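Local coordinates for CrataBL (Crataeva tapia, PDB 4IHZ), which inhibits trypsin, probably inhibits factor Xa more strongly, and probably also acts as a lectin for glucose and N-acetylglucosamine, at residues 122-127 / 133-138; 86-91 / 149-154; 76-79 / 83-86. All coordinates share one frame; numbering follows the deposited sequence.

Contact 1 (122-127 / 133-138)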
ATOM      1  N   LYS A 122      13.872 -21.770  -3.280  1.00 20.36           N
ATOM      2  CA  LYS A 122      13.196 -21.417  -2.057  1.00 20.05           C
ATOM      3  C   LYS A 122      13.217 -19.902  -1.919  1.00 20.21           C
ATOM      4  O   LYS A 122      14.071 -19.209  -2.490  1.00 20.42           O
ATOM      5  CB  LYS A 122      13.874 -22.048  -0.850  1.00 20.55           C
ATOM      6  CG  LYS A 122      15.284 -21.553  -0.576  1.00 21.07           C
ATOM      7  CD  LYS A 122      15.881 -22.260   0.621  1.00 24.79           C
ATOM      8  CE  LYS A 122      17.336 -21.820   0.788  1.00 25.60           C
ATOM      9  NZ  LYS A 122      17.976 -22.460   1.982  1.00 27.96           N
ATOM     10  N   LEU A 123      12.239 -19.387  -1.190  1.00 20.36           N
ATOM     11  CA  LEU A 123      12.259 -17.987  -0.765  1.00 19.14           C
ATOM     12  C   LEU A 123      12.882 -17.897   0.611  1.00 18.92           C
ATOM     13  O   LEU A 123      12.683 -18.778   1.478  1.00 19.93           O
ATOM     14  CB  LEU A 123      10.826 -17.422  -0.699  1.00 19.48           C
ATOM     15  CG  LEU A 123      10.064 -17.362  -2.009  1.00 21.24           C
ATOM     16  CD1 LEU A 123       8.680 -16.725  -1.672  1.00 25.53           C
ATOM     17  CD2 LEU A 123      10.802 -16.531  -3.015  1.00 26.67           C
ATOM     18  N   VAL A 124      13.657 -16.828   0.827  1.00 18.39           N
ATOM     19  CA  VAL A 124      14.210 -16.554   2.148  1.00 19.67           C
ATOM     20  C   VAL A 124      13.893 -15.096   2.458  1.00 19.07           C
ATOM     21  O   VAL A 124      13.709 -14.279   1.544  1.00 18.37           O
ATOM     22  CB  VAL A 124      15.756 -16.825   2.212  1.00 20.80           C
ATOM     23  CG1 VAL A 124      16.051 -18.259   1.758  1.00 22.27           C
ATOM     24  CG2 VAL A 124      16.498 -15.796   1.371  1.00 21.34           C
ATOM     25  N   HIS A 125      13.828 -14.764   3.734  1.00 20.41           N
ATOM     26  CA  HIS A 125      13.663 -13.357   4.102  1.00 20.06           C
ATOM     27  C   HIS A 125      14.942 -12.959   4.821  1.00 21.59           C
ATOM     28  O   HIS A 125      15.457 -13.733   5.617  1.00 22.15           O
ATOM     29  CB  HIS A 125      12.466 -13.168   5.019  1.00 19.95           C
ATOM     30  CG  HIS A 125      12.279 -11.746   5.438  1.00 21.33           C
ATOM     31  ND1 HIS A 125      12.622 -11.291   6.694  1.00 24.23           N
ATOM     32  CD2 HIS A 125      11.841 -10.666   4.747  1.00 19.91           C
ATOM     33  CE1 HIS A 125      12.375  -9.993   6.771  1.00 21.59           C
ATOM     34  NE2 HIS A 125      11.926  -9.585   5.594  1.00 21.65           N
ATOM     35  N   CYS A 126      15.415 -11.745   4.562  1.00 23.00           N
ATOM     36  CA  CYS A 126      16.743 -11.345   5.038  1.00 25.73           C
ATOM     37  C   CYS A 126      16.567 -10.113   5.870  1.00 26.09           C
ATOM     38  O   CYS A 126      16.423  -9.020   5.336  1.00 25.24           O
ATOM     39  CB  CYS A 126      17.672 -11.057   3.862  1.00 26.67           C
ATOM     40  SG  CYS A 126      17.861 -12.486   2.758  1.00 31.76           S
ATOM     41  N   PRO A 127      16.559 -10.289   7.198  1.00 26.66           N
ATOM     42  CA  PRO A 127      16.475  -9.127   8.054  1.00 27.84           C
ATOM     43  C   PRO A 127      17.555  -8.092   7.660  1.00 29.15           C
ATOM     44  O   PRO A 127      18.731  -8.437   7.460  1.00 29.11           O
ATOM     45  CB  PRO A 127      16.650  -9.724   9.450  1.00 28.91           C
ATOM     46  CG  PRO A 127      16.242 -11.167   9.283  1.00 28.20           C
ATOM     47  CD  PRO A 127      16.795 -11.524   7.964  1.00 28.14           C
ATOM     48  N   CYS A 133      19.851 -15.311   6.277  1.00 28.14           N
ATOM     49  CA  CYS A 133      18.450 -15.113   5.969  1.00 26.63           C
ATOM     50  C   CYS A 133      17.681 -16.291   6.568  1.00 26.11           C
ATOM     51  O   CYS A 133      18.262 -17.320   6.900  1.00 27.26           O
ATOM     52  CB  CYS A 133      18.262 -15.049   4.454  1.00 26.07           C
ATOM     53  SG  CYS A 133      19.238 -13.783   3.606  1.00 30.28           S
ATOM     54  N   ARG A 134      16.361 -16.154   6.687  1.00 25.34           N
ATOM     55  CA  ARG A 134      15.539 -17.227   7.201  1.00 24.19           C
ATOM     56  C   ARG A 134      14.724 -17.831   6.074  1.00 23.46           C
ATOM     57  O   ARG A 134      14.076 -17.113   5.327  1.00 22.60           O
ATOM     58  CB  ARG A 134      14.578 -16.692   8.265  1.00 25.06           C
ATOM     59  CG  ARG A 134      15.259 -16.427   9.609  1.00 27.84           C
ATOM     60  CD  ARG A 134      14.275 -16.006  10.656  1.00 29.57           C
ATOM     61  NE  ARG A 134      14.977 -15.611  11.884  1.00 33.28           N
ATOM     62  CZ  ARG A 134      15.090 -14.362  12.342  1.00 33.96           C
ATOM     63  NH1 ARG A 134      14.542 -13.325  11.711  1.00 31.71           N
ATOM     64  NH2 ARG A 134      15.780 -14.158  13.469  1.00 35.73           N
ATOM     65  N   ASP A 135      14.725 -19.149   5.979  1.00 23.26           N
ATOM     66  CA  ASP A 135      13.972 -19.835   4.922  1.00 22.68           C
ATOM     67  C   ASP A 135      12.475 -19.645   5.154  1.00 21.71           C
ATOM     68  O   ASP A 135      11.979 -19.760   6.265  1.00 21.98           O
ATOM     69  CB  ASP A 135      14.300 -21.341   4.920  1.00 24.98           C
ATOM     70  CG  ASP A 135      15.718 -21.658   4.405  1.00 27.72           C
ATOM     71  OD1 ASP A 135      16.441 -20.774   3.912  1.00 31.28           O
ATOM     72  OD2 ASP A 135      16.112 -22.829   4.506  1.00 35.41           O
ATOM     73  N   VAL A 136      11.752 -19.382   4.073  1.00 19.38           N
ATOM     74  CA  VAL A 136      10.299 -19.250   4.150  1.00 19.35           C
ATOM     75  C   VAL A 136       9.668 -20.605   3.863  1.00 19.13           C
ATOM     76  O   VAL A 136      10.022 -21.285   2.881  1.00 19.72           O
ATOM     77  CB  VAL A 136       9.818 -18.245   3.111  1.00 18.11           C
ATOM     78  CG1 VAL A 136       8.291 -18.281   3.019  1.00 17.52           C
ATOM     79  CG2 VAL A 136      10.292 -16.838   3.543  1.00 17.77           C
ATOM     80  N   GLY A 137       8.801 -21.025   4.775  1.00 19.39           N
ATOM     81  CA  GLY A 137       8.103 -22.290   4.660  1.00 20.33           C
ATOM     82  C   GLY A 137       6.640 -22.124   4.954  1.00 20.18           C
ATOM     83  O   GLY A 137       6.132 -21.003   5.080  1.00 19.41           O
ATOM     84  N   ILE A 138       5.940 -23.251   5.035  1.00 20.70           N
ATOM     85  CA  ILE A 138       4.504 -23.248   5.269  1.00 20.91           C
ATOM     86  C   ILE A 138       4.233 -23.632   6.748  1.00 21.03           C
ATOM     87  O   ILE A 138       4.830 -24.583   7.296  1.00 23.99           O
ATOM     88  CB  ILE A 138       3.788 -24.243   4.291  1.00 22.10           C
ATOM     89  CG1 ILE A 138       3.602 -23.635   2.906  0.50 21.41           C
ATOM     90  CG2 ILE A 138       2.437 -24.689   4.870  0.50 22.91           C
ATOM     91  CD1 ILE A 138       2.994 -24.632   1.882  0.50 22.46           C
TER
HETATM   92  O   HOH W   1      10.322 -21.041   0.075  1.00 21.25           O

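Contact 2 (86-91 / 149-154)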
ATOM      1  N   TRP A  86       5.391  -7.325   0.095  1.00 13.87           N
ATOM      2  CA  TRP A  86       5.615  -8.312   1.145  1.00 14.60           C
ATOM      3  C   TRP A  86       6.639  -7.881   2.190  1.00 14.76           C
ATOM      4  O   TRP A  86       7.599  -7.167   1.897  1.00 16.89           O
ATOM      5  CB  TRP A  86       6.070  -9.604   0.501  1.00 14.60           C
ATOM      6  CG  TRP A  86       4.998 -10.270  -0.339  1.00 14.61           C
ATOM      7  CD1 TRP A  86       3.875  -9.689  -0.956  1.00 15.01           C
ATOM      8  CD2 TRP A  86       4.925 -11.670  -0.633  1.00 15.18           C
ATOM      9  NE1 TRP A  86       3.124 -10.687  -1.590  1.00 15.26           N
ATOM     10  CE2 TRP A  86       3.776 -11.883  -1.423  1.00 14.11           C
ATOM     11  CE3 TRP A  86       5.753 -12.775  -0.307  1.00 15.39           C
ATOM     12  CZ2 TRP A  86       3.390 -13.170  -1.874  1.00 16.83           C
ATOM     13  CZ3 TRP A  86       5.386 -14.034  -0.779  1.00 17.09           C
ATOM     14  CH2 TRP A  86       4.222 -14.220  -1.556  1.00 16.22           C
ATOM     15  N   THR A  87       6.433  -8.339   3.413  1.00 14.62           N
ATOM     16  CA  THR A  87       7.351  -8.041   4.499  1.00 16.14           C
ATOM     17  C   THR A  87       7.171  -9.181   5.504  1.00 16.72           C
ATOM     18  O   THR A  87       6.520 -10.205   5.206  1.00 16.77           O
ATOM     19  CB  THR A  87       7.032  -6.665   5.133  1.00 17.67           C
ATOM     20  OG1 THR A  87       7.989  -6.354   6.140  1.00 20.24           O
ATOM     21  CG2 THR A  87       5.615  -6.591   5.718  1.00 18.41           C
ATOM     22  N   VAL A  88       7.765  -9.031   6.681  1.00 17.60           N
ATOM     23  CA  VAL A  88       7.566 -10.006   7.740  1.00 18.36           C
ATOM     24  C   VAL A  88       7.147  -9.293   9.000  1.00 19.15           C
ATOM     25  O   VAL A  88       7.637  -8.220   9.280  1.00 20.63           O
ATOM     26  CB  VAL A  88       8.878 -10.828   7.979  1.00 18.62           C
ATOM     27  CG1 VAL A  88       8.884 -11.570   9.358  1.00 20.63           C
ATOM     28  CG2 VAL A  88       9.088 -11.773   6.817  1.00 19.33           C
ATOM     29  N   LYS A  89       6.210  -9.882   9.740  1.00 18.73           N
ATOM     30  CA  LYS A  89       5.739  -9.306  10.995  1.00 20.36           C
ATOM     31  C   LYS A  89       5.723 -10.376  12.056  1.00 21.98           C
ATOM     32  O   LYS A  89       5.647 -11.561  11.738  1.00 20.89           O
ATOM     33  CB  LYS A  89       4.337  -8.704  10.859  1.00 20.56           C
ATOM     34  CG  LYS A  89       4.266  -7.541   9.833  1.00 20.82           C
ATOM     35  CD  LYS A  89       2.881  -6.929   9.794  1.00 20.85           C
ATOM     36  CE  LYS A  89       2.772  -5.818   8.768  1.00 23.61           C
ATOM     37  NZ  LYS A  89       1.460  -5.097   8.922  1.00 25.42           N
ATOM     38  N   SER A  90       5.819  -9.949  13.308  1.00 23.65           N
ATOM     39  CA  SER A  90       5.701 -10.884  14.426  1.00 25.71           C
ATOM     40  C   SER A  90       4.229 -11.048  14.773  1.00 25.41           C
ATOM     41  O   SER A  90       3.469 -10.065  14.721  1.00 28.53           O
ATOM     42  CB  SER A  90       6.479 -10.363  15.633  1.00 26.09           C
ATOM     43  OG  SER A  90       5.958  -9.107  16.025  0.50 28.40           O
ATOM     44  N   SER A  91       3.805 -12.274  15.104  1.00 25.46           N
ATOM     45  CA  SER A  91       2.414 -12.549  15.478  1.00 25.83           C
ATOM     46  C   SER A  91       2.336 -13.576  16.605  1.00 28.24           C
ATOM     47  O   SER A  91       2.665 -14.741  16.389  1.00 27.86           O
ATOM     48  CB  SER A  91       1.586 -13.086  14.285  1.00 25.33           C
ATOM     49  OG  SER A  91       0.288 -13.411  14.756  1.00 25.70           O
ATOM     50  N   LEU A 149       2.492 -18.655   4.814  1.00 16.59           N
ATOM     51  CA  LEU A 149       3.952 -18.562   4.653  1.00 15.45           C
ATOM     52  C   LEU A 149       4.599 -17.861   5.851  1.00 16.37           C
ATOM     53  O   LEU A 149       4.059 -16.901   6.379  1.00 16.08           O
ATOM     54  CB  LEU A 149       4.295 -17.840   3.344  1.00 15.17           C
ATOM     55  CG  LEU A 149       3.869 -18.512   2.053  1.00 15.82           C
ATOM     56  CD1 LEU A 149       4.385 -17.590   0.965  1.00 18.33           C
ATOM     57  CD2 LEU A 149       4.482 -19.921   1.924  1.00 16.24           C
ATOM     58  N   ALA A 150       5.736 -18.402   6.300  1.00 16.78           N
ATOM     59  CA  ALA A 150       6.431 -17.861   7.481  1.00 17.96           C
ATOM     60  C   ALA A 150       7.920 -18.139   7.374  1.00 18.65           C
ATOM     61  O   ALA A 150       8.335 -19.197   6.906  1.00 18.71           O
ATOM     62  CB  ALA A 150       5.879 -18.486   8.710  1.00 18.18           C
ATOM     63  N   PRO A 151       8.742 -17.196   7.843  1.00 19.59           N
ATOM     64  CA  PRO A 151      10.200 -17.405   7.734  1.00 21.14           C
ATOM     65  C   PRO A 151      10.733 -18.125   8.966  1.00 23.72           C
ATOM     66  O   PRO A 151      11.219 -17.506   9.915  1.00 25.18           O
ATOM     67  CB  PRO A 151      10.743 -15.974   7.624  1.00 20.61           C
ATOM     68  CG  PRO A 151       9.765 -15.154   8.429  1.00 20.84           C
ATOM     69  CD  PRO A 151       8.401 -15.827   8.270  1.00 18.45           C
ATOM     70  N   ARG A 152      10.632 -19.451   8.949  1.00 25.20           N
ATOM     71  CA  ARG A 152      10.995 -20.220  10.137  1.00 27.60           C
ATOM     72  C   ARG A 152      12.008 -21.296   9.846  1.00 29.58           C
ATOM     73  O   ARG A 152      12.031 -22.344  10.544  1.00 31.08           O
ATOM     74  CB  ARG A 152       9.742 -20.779  10.806  1.00 27.54           C
ATOM     75  CG  ARG A 152       8.833 -19.669  11.270  1.00 29.00           C
ATOM     76  CD  ARG A 152       7.712 -20.097  12.182  1.00 34.10           C
ATOM     77  NE  ARG A 152       6.741 -19.012  12.293  1.00 31.96           N
ATOM     78  CZ  ARG A 152       5.509 -19.145  12.774  1.00 31.14           C
ATOM     79  NH1 ARG A 152       5.083 -20.325  13.241  1.00 29.88           N
ATOM     80  NH2 ARG A 152       4.702 -18.095  12.795  1.00 24.17           N
ATOM     81  N   ASP A 153      12.867 -21.008   8.863  1.00 28.87           N
ATOM     82  CA  ASP A 153      14.013 -21.855   8.493  1.00 32.43           C
ATOM     83  C   ASP A 153      13.739 -23.320   8.134  1.00 31.95           C
ATOM     84  O   ASP A 153      14.643 -24.166   8.221  1.00 33.04           O
ATOM     85  CB  ASP A 153      15.159 -21.717   9.500  1.00 34.31           C
ATOM     86  CG  ASP A 153      16.043 -20.529   9.188  1.00 39.01           C
ATOM     87  OD1 ASP A 153      16.429 -20.350   7.988  1.00 40.00           O
ATOM     88  OD2 ASP A 153      16.338 -19.783  10.145  1.00 45.05           O
ATOM     89  N   ARG A 154      12.502 -23.612   7.728  1.00 31.19           N
ATOM     90  CA  ARG A 154      12.118 -24.913   7.120  1.00 31.05           C
ATOM     91  C   ARG A 154      11.616 -24.652   5.699  1.00 28.88           C
ATOM     92  O   ARG A 154      10.445 -24.305   5.498  1.00 29.70           O
ATOM     93  CB  ARG A 154      11.031 -25.579   7.951  1.00 31.67           C
ATOM     94  CG  ARG A 154      11.498 -25.895   9.355  1.00 38.19           C
ATOM     95  CD  ARG A 154      10.394 -26.509  10.190  1.00 44.25           C
ATOM     96  NE  ARG A 154       9.399 -25.531  10.649  1.00 46.08           N
ATOM     97  CZ  ARG A 154       9.539 -24.746  11.716  1.00 47.48           C
ATOM     98  NH1 ARG A 154      10.660 -24.764  12.432  1.00 47.67           N
ATOM     99  NH2 ARG A 154       8.556 -23.924  12.071  1.00 45.85           N
TER

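Contact 3 (76-79 / 83-86)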
ATOM      1  N   ASP A  76      -5.174  -5.995  -9.389  1.00 21.17           N
ATOM      2  CA  ASP A  76      -5.885  -4.719  -9.471  1.00 23.02           C
ATOM      3  C   ASP A  76      -6.886  -4.529  -8.379  1.00 21.05           C
ATOM      4  O   ASP A  76      -7.218  -3.407  -8.063  1.00 21.92           O
ATOM      5  CB  ASP A  76      -6.551  -4.561 -10.830  1.00 24.30           C
ATOM      6  CG  ASP A  76      -5.541  -4.391 -11.938  1.00 28.86           C
ATOM      7  OD1 ASP A  76      -4.351  -4.074 -11.654  1.00 33.83           O
ATOM      8  OD2 ASP A  76      -5.939  -4.537 -13.089  1.00 32.80           O
ATOM      9  N   LEU A  77      -7.400  -5.618  -7.800  1.00 20.40           N
ATOM     10  CA  LEU A  77      -8.254  -5.537  -6.621  1.00 19.78           C
ATOM     11  C   LEU A  77      -7.350  -5.526  -5.386  1.00 18.23           C
ATOM     12  O   LEU A  77      -6.306  -6.191  -5.372  1.00 17.69           O
ATOM     13  CB  LEU A  77      -9.178  -6.755  -6.529  1.00 19.57           C
ATOM     14  CG  LEU A  77     -10.291  -6.834  -7.557  1.00 24.16           C
ATOM     15  CD1 LEU A  77     -10.979  -8.194  -7.352  1.00 26.09           C
ATOM     16  CD2 LEU A  77     -11.219  -5.645  -7.319  1.00 26.24           C
ATOM     17  N   TRP A  78      -7.698  -4.680  -4.419  1.00 17.75           N
ATOM     18  CA  TRP A  78      -6.946  -4.698  -3.143  1.00 16.56           C
ATOM     19  C   TRP A  78      -7.869  -4.131  -2.074  1.00 16.20           C
ATOM     20  O   TRP A  78      -8.337  -3.009  -2.185  1.00 17.14           O
ATOM     21  CB  TRP A  78      -5.689  -3.819  -3.268  1.00 15.88           C
ATOM     22  CG  TRP A  78      -4.722  -4.126  -2.212  1.00 17.14           C
ATOM     23  CD1 TRP A  78      -4.306  -3.316  -1.192  1.00 17.53           C
ATOM     24  CD2 TRP A  78      -4.034  -5.358  -2.058  1.00 16.56           C
ATOM     25  NE1 TRP A  78      -3.403  -3.982  -0.400  1.00 16.99           N
ATOM     26  CE2 TRP A  78      -3.198  -5.240  -0.909  1.00 15.75           C
ATOM     27  CE3 TRP A  78      -4.014  -6.548  -2.794  1.00 15.84           C
ATOM     28  CZ2 TRP A  78      -2.367  -6.287  -0.460  1.00 16.69           C
ATOM     29  CZ3 TRP A  78      -3.178  -7.597  -2.338  1.00 15.44           C
ATOM     30  CH2 TRP A  78      -2.354  -7.441  -1.198  1.00 16.13           C
ATOM     31  N   PHE A  79      -8.068  -4.899  -1.011  1.00 16.52           N
ATOM     32  CA  PHE A  79      -9.100  -4.562  -0.042  1.00 19.23           C
ATOM     33  C   PHE A  79      -8.534  -3.987   1.239  1.00 19.53           C
ATOM     34  O   PHE A  79      -9.292  -3.707   2.176  1.00 22.73           O
ATOM     35  CB  PHE A  79      -9.927  -5.798   0.260  1.00 18.77           C
ATOM     36  CG  PHE A  79     -10.678  -6.282  -0.949  1.00 19.40           C
ATOM     37  CD1 PHE A  79     -11.872  -5.634  -1.342  1.00 21.75           C
ATOM     38  CD2 PHE A  79     -10.158  -7.310  -1.756  1.00 20.75           C
ATOM     39  CE1 PHE A  79     -12.573  -6.044  -2.482  1.00 22.30           C
ATOM     40  CE2 PHE A  79     -10.862  -7.712  -2.927  1.00 23.73           C
ATOM     41  CZ  PHE A  79     -12.077  -7.081  -3.276  1.00 22.89           C
ATOM     42  N   SER A  83      -0.054  -1.472   1.675  1.00 14.45           N
ATOM     43  CA  SER A  83       0.492  -1.805   0.361  1.00 13.91           C
ATOM     44  C   SER A  83       0.312  -3.304   0.013  1.00 15.12           C
ATOM     45  O   SER A  83      -0.005  -4.134   0.868  1.00 14.01           O
ATOM     46  CB  SER A  83       1.987  -1.533   0.373  1.00 13.90           C
ATOM     47  OG  SER A  83       2.619  -2.589   1.092  1.00 15.49           O
ATOM     48  N   LYS A  84       0.691  -3.624  -1.222  1.00 14.53           N
ATOM     49  CA  LYS A  84       0.770  -5.016  -1.709  1.00 14.19           C
ATOM     50  C   LYS A  84       2.155  -5.625  -1.529  1.00 13.76           C
ATOM     51  O   LYS A  84       2.408  -6.741  -2.005  1.00 13.49           O
ATOM     52  CB  LYS A  84       0.437  -5.005  -3.200  1.00 14.60           C
ATOM     53  CG  LYS A  84      -0.961  -4.458  -3.516  1.00 18.12           C
ATOM     54  CD  LYS A  84      -1.102  -4.267  -4.988  1.00 20.65           C
ATOM     55  CE  LYS A  84      -2.460  -3.644  -5.334  1.00 18.59           C
ATOM     56  NZ  LYS A  84      -2.325  -3.274  -6.735  1.00 20.86           N
ATOM     57  N   ILE A  85       3.045  -4.889  -0.870  1.00 14.55           N
ATOM     58  CA  ILE A  85       4.450  -5.274  -0.815  1.00 14.32           C
ATOM     59  C   ILE A  85       4.656  -6.238   0.355  1.00 13.98           C
ATOM     60  O   ILE A  85       4.175  -6.024   1.450  1.00 15.39           O
ATOM     61  CB  ILE A  85       5.294  -4.012  -0.663  1.00 15.65           C
ATOM     62  CG1 ILE A  85       5.095  -3.115  -1.901  1.00 17.07           C
ATOM     63  CG2 ILE A  85       6.828  -4.375  -0.440  1.00 15.02           C
ATOM     64  CD1 ILE A  85       5.412  -1.654  -1.652  1.00 19.01           C
ATOM     65  N   TRP A  86       5.391  -7.325   0.095  1.00 13.87           N
ATOM     66  CA  TRP A  86       5.615  -8.312   1.145  1.00 14.60           C
ATOM     67  C   TRP A  86       6.639  -7.881   2.190  1.00 14.76           C
ATOM     68  O   TRP A  86       7.599  -7.167   1.897  1.00 16.89           O
ATOM     69  CB  TRP A  86       6.070  -9.604   0.501  1.00 14.60           C
ATOM     70  CG  TRP A  86       4.998 -10.270  -0.339  1.00 14.61           C
ATOM     71  CD1 TRP A  86       3.875  -9.689  -0.956  1.00 15.01           C
ATOM     72  CD2 TRP A  86       4.925 -11.670  -0.633  1.00 15.18           C
ATOM     73  NE1 TRP A  86       3.124 -10.687  -1.590  1.00 15.26           N
ATOM     74  CE2 TRP A  86       3.776 -11.883  -1.423  1.00 14.11           C
ATOM     75  CE3 TRP A  86       5.753 -12.775  -0.307  1.00 15.39           C
ATOM     76  CZ2 TRP A  86       3.390 -13.170  -1.874  1.00 16.83           C
ATOM     77  CZ3 TRP A  86       5.386 -14.034  -0.779  1.00 17.09           C
ATOM     78  CH2 TRP A  86       4.222 -14.220  -1.556  1.00 16.22           C
TER

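Contact 1 (122-127 / 133-138)
Val-124 packs against Cys-133 and Asp-135. Its CG2 lies 3.6 Å from CB of Cys-133, and its CG1 rests beside OD1 of Asp-135. CG2 sits between the backbone N and the carbonyl carbon (chi1 -55° for CG1), which turns one methyl to each neighbour. Val-124 and Asp-135 form a non-hydrogen-bonded pair, and their side chains point the same way. The next pair, His-125 and Arg-134, is hydrogen-bonded. His-125 N donates to Arg-134 O at 2.8 Å, and Arg-134 N donates back to His-125 O at 2.8 Å. A third bond runs from Val-136 N to Leu-123 O. Further along, one water bridges the strands: it accepts from Leu-123 N and donates to Val-136 O. Lys-122 stretches its chain across to Asp-135. Lys-122 NZ lies 3.0 Å from Asp-135 OD1, on the syn side of the carboxylate and 31° out of its plane. A weak bond from Lys-122 NZ to Asp-135 OD2 completes this salt bridge. At the other end, SG of Cys-126 is joined to SG of Cys-133 at 2.1 Å, with a torsion of 98° about the S-S bond. NE2 of His-125 is bonded to Gly-109 O, outside the hairpin. The hairpin is thus held covalently beside its connecting loop, while a partly exposed ion pair, probably softened by solvent, ties the strands further back.

Contact 2 (86-91 / 149-154)
The indole of Trp-86 meets Leu-149 through CZ3 of its six-membered ring, which lies 4.1 Å from CD1 of Leu-149. The methyl comes in obliquely. The carbonyl oxygen of Lys-84 sits at the edge of the same indole, in its plane. NE1 of Trp-86 is bonded to OG1 of Thr-73, so the polar atom of this buried ring is satisfied. Val-99 and Ile-38 also touch the indole. Within 149-154, the guanidinium of Arg-154, which makes a salt bridge with Glu-139, has the carbonyl oxygen of Arg-152 on one face, 3.4 Å above the plane and offset toward the rim. The second touch between the segments is purely aliphatic. CG of the Pro-151 ring reaches between the two methyls of Val-88, 3.8 Å from CG1 and 3.8 Å from CG2 of that valine. CG1 of Val-88 is anti to the backbone N (chi1 162°) and CG2 is anti to the carbonyl carbon, which presents both methyls to the proline. Pro-151 is the centre of an inverse gamma turn, and this bend follows directly on Leu-149 and Ala-150. No hydrogen bond joins 86-91 to 149-154. The closest CA pair, Val-88 with Pro-151, is 7.9 Å apart. The contact joins strands 87-91 and 148-151 by side chains alone, within the beta-trefoil fold of the Kunitz-type inhibitors.

Contact 3 (76-79 / 83-86)
Trp-78 and Lys-84 bury nearly equal areas. The aliphatic part of Lys-84 lies over one face of the indole. Its CG stands 3.5 Å from the centroid of the six-membered ring of Trp-78, only 13° off the ring normal, which makes a CH-pi contact. The two side chains run in opposite directions. The lysine starts near the far rim, where its CA is 3.6 Å from CZ2 of Trp-78. It then passes back over the ring. Beyond CG the chain runs straight, which brings CE of Lys-84 to 3.8 Å from CB of Trp-78. Trp-78 has CG anti to its backbone N (chi1 -162°), and this lays the ring against the chain of Lys-84. Ser-83 takes part through its backbone: its carbonyl oxygen lies 3.5 Å from CZ2 of Trp-78, approaching the ring obliquely. The indole NE1 donates to the carbonyl of Glu-82 instead. OG of Ser-83 accepts from Ile-85 N at 3.1 Å, which makes an ST turn, and it is also bonded to the carbonyl of Gly-103. This turn lies in the long loop between strands 69-72 and 87-91 of the beta-trefoil. The loop is also part of the dimer interface, where Trp-78 packs on Trp-78 of the second subunit. NZ of Lys-84 is bonded to the carbonyl of Ser-75 and to the carbonyls of Trp-78 and Cys-80 of the second subunit, and Lys-84 NZ of the second subunit bonds in return to Trp-78 O. The oxygens round NZ probably stabilise the ammonium charge, while OD1 of Asp-76 stays 5.4 Å from NZ of Lys-84, too far for a contact.

How the contacts relate
Contacts 1 and 2 are neighbours, with centres about 7 Å apart. Strands 134-139 and 148-151 lie side by side in one sheet, and Gly-137 N is 2.8 Å from Ala-150 O, a probable hydrogen bond. Asp-135 N makes another with Asp-153 OD1 at 2.9 Å. His-125 CG packs 3.5 Å from Val-88 CG2. Contact 3 shares Trp-86 with contact 2, but their centres are about 18 Å apart. It lies across the chain's centre from contact 1, about 21 Å between centres, and faces the second subunit. Only contact 3 includes neighbours of the attached glycan, Leu-77 and Phe-79. A sulfate ion, probably from the crystallisation liquor, lies about 5 Å from the Pro-127 side chain in contact 1.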